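PDB 4KT7: 2-C-methyl-D-erythritol 4-phosphate cytidylyltransferase from Anaerococcus prevotii, which probably catalyses the transfer of a cytidylyl group from CTP to 2-C-methyl-D-erythritol 4-phosphate, releasing diphosphate, in the DXP pathway of isoprenoid biosynthesis. Local coordinates for residues 110-115 against 217-222. Sequence-based numbering, arbitrary orientation.
Sequences DGVRPF and KITTQE
Lys-217 lies against both Val-112 and Arg-113, by different atoms. Its CG meets Val-112 CG2 at 3.7 Å, and the bend at the last torsion (chi4 -66°) brings NZ back over the same methyl, 3.5 Å from CG2. Nearer the backbone of the lysine, Lys-217 CB sits over the centre of one face of the Arg-113 guanidinium, 4.1 Å above its plane. At the edge of that flat group lies the carboxylate of Asp-110: NE of Arg-113 bonds OD2 of Asp-110 at 3.0 Å, on the anti side of the carboxylate, 24° out of its plane, and nearly in the guanidinium plane. This salt bridge spans the type I turn from Asp-110 to Arg-113 and should limit how far the guanidinium can swing away from Lys-217. The ammonium of Lys-217 stays 4.4 Å from Asp-110 OD2, beyond a salt bridge but near enough, perhaps, for some attraction. A backbone hydrogen bond from Ile-218 N to Val-112 O, 2.8 Å, joins the two chain segments. On the buried side, Ile-218 CG1 packs at 3.8 Å against CD of Pro-114, the two side chains crossing at about a right angle; Ile-218 also reaches Ala-227, and Pro-114 packs on Val-39, Ile-42 and Thr-43 of helix 39-48. The contact thus ties the turn after strand 105-110 of the mixed sheet to the lead-in of the C-terminal helix 221-231, N-capped by Thr-220, in the GT-A-type fold of the IspD cytidylyltransferases.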
# COMPACT_ATOMS: atom_id res chain seq x y z
N ASP A 110 -1.71 -4.61 16.64
CA ASP A 110 -0.65 -5.55 16.27
C ASP A 110 0.62 -5.22 17.03
O ASP A 110 1.13 -4.09 16.96
CB ASP A 110 -0.31 -5.45 14.76
CG ASP A 110 -1.47 -5.82 13.85
OD1 ASP A 110 -2.36 -6.59 14.29
OD2 ASP A 110 -1.48 -5.34 12.69
N GLY A 111 1.17 -6.21 17.73
CA GLY A 111 2.45 -6.03 18.38
C GLY A 111 3.56 -5.57 17.44
O GLY A 111 4.50 -4.89 17.88
N VAL A 112 3.48 -5.92 16.16
CA VAL A 112 4.52 -5.51 15.22
C VAL A 112 4.24 -4.20 14.47
O VAL A 112 4.79 -3.98 13.39
CB VAL A 112 4.87 -6.63 14.20
CG1 VAL A 112 5.47 -7.85 14.91
CG2 VAL A 112 3.65 -7.02 13.38
N ARG A 113 3.38 -3.35 15.04
CA ARG A 113 3.19 -1.98 14.55
C ARG A 113 3.67 -1.01 15.62
O ARG A 113 2.87 -0.44 16.36
CB ARG A 113 1.73 -1.70 14.17
CG ARG A 113 1.21 -2.46 12.93
CD ARG A 113 -0.20 -2.03 12.54
NE ARG A 113 -0.74 -2.78 11.41
CZ ARG A 113 -0.67 -2.39 10.14
NH1 ARG A 113 -0.08 -1.25 9.83
NH2 ARG A 113 -1.19 -3.15 9.17
N PRO A 114 4.99 -0.84 15.73
CA PRO A 114 5.60 -0.12 16.86
C PRO A 114 5.45 1.39 16.79
O PRO A 114 5.70 2.07 17.79
CB PRO A 114 7.09 -0.49 16.73
CG PRO A 114 7.27 -0.69 15.25
CD PRO A 114 6.01 -1.37 14.80
N PHE A 115 5.06 1.93 15.64
CA PHE A 115 5.13 3.37 15.45
C PHE A 115 3.80 4.12 15.61
O PHE A 115 3.78 5.35 15.53
CB PHE A 115 5.78 3.71 14.10
CG PHE A 115 7.15 3.11 13.92
CD1 PHE A 115 8.09 3.16 14.94
CD2 PHE A 115 7.49 2.46 12.74
CE1 PHE A 115 9.36 2.60 14.78
CE2 PHE A 115 8.75 1.89 12.58
CZ PHE A 115 9.68 1.97 13.59
N LYS A 217 3.58 -2.20 9.43
CA LYS A 217 3.77 -3.52 10.03
C LYS A 217 5.21 -3.99 9.79
O LYS A 217 5.75 -3.84 8.68
CB LYS A 217 2.81 -4.50 9.35
CG LYS A 217 2.22 -5.57 10.25
CD LYS A 217 1.44 -6.58 9.42
CE LYS A 217 0.55 -7.48 10.28
NZ LYS A 217 1.31 -8.38 11.19
N ILE A 218 5.85 -4.55 10.83
CA ILE A 218 7.23 -5.03 10.69
C ILE A 218 7.28 -6.56 10.71
O ILE A 218 7.19 -7.17 11.78
CB ILE A 218 8.14 -4.51 11.83
CG1 ILE A 218 7.99 -3.00 12.00
CG2 ILE A 218 9.59 -4.90 11.57
CD1 ILE A 218 8.27 -2.21 10.76
N THR A 219 7.42 -7.17 9.54
CA THR A 219 7.50 -8.63 9.46
C THR A 219 8.69 -9.14 8.63
O THR A 219 9.39 -10.07 9.05
CB THR A 219 6.18 -9.26 8.92
OG1 THR A 219 5.84 -8.66 7.67
CG2 THR A 219 5.03 -9.05 9.92
N THR A 220 8.93 -8.52 7.48
CA THR A 220 9.98 -8.99 6.57
C THR A 220 11.29 -8.24 6.78
O THR A 220 11.31 -7.19 7.43
CB THR A 220 9.56 -8.82 5.09
OG1 THR A 220 9.68 -7.44 4.73
CG2 THR A 220 8.12 -9.29 4.88
N GLN A 221 12.37 -8.79 6.23
CA GLN A 221 13.67 -8.14 6.30
C GLN A 221 13.62 -6.76 5.64
O GLN A 221 14.28 -5.82 6.09
CB GLN A 221 14.74 -9.01 5.65
CG GLN A 221 16.17 -8.53 5.88
CD GLN A 221 16.43 -8.16 7.34
OE1 GLN A 221 16.13 -8.95 8.24
NE2 GLN A 221 16.97 -6.97 7.57
N GLU A 222 12.80 -6.64 4.60
CA GLU A 222 12.59 -5.36 3.91
C GLU A 222 11.98 -4.30 4.84
O GLU A 222 12.41 -3.15 4.82
CB GLU A 222 11.72 -5.54 2.66
CG GLU A 222 12.46 -6.04 1.43
CD GLU A 222 12.37 -7.55 1.25
OE1 GLU A 222 11.65 -8.20 2.04
OE2 GLU A 222 13.02 -8.08 0.32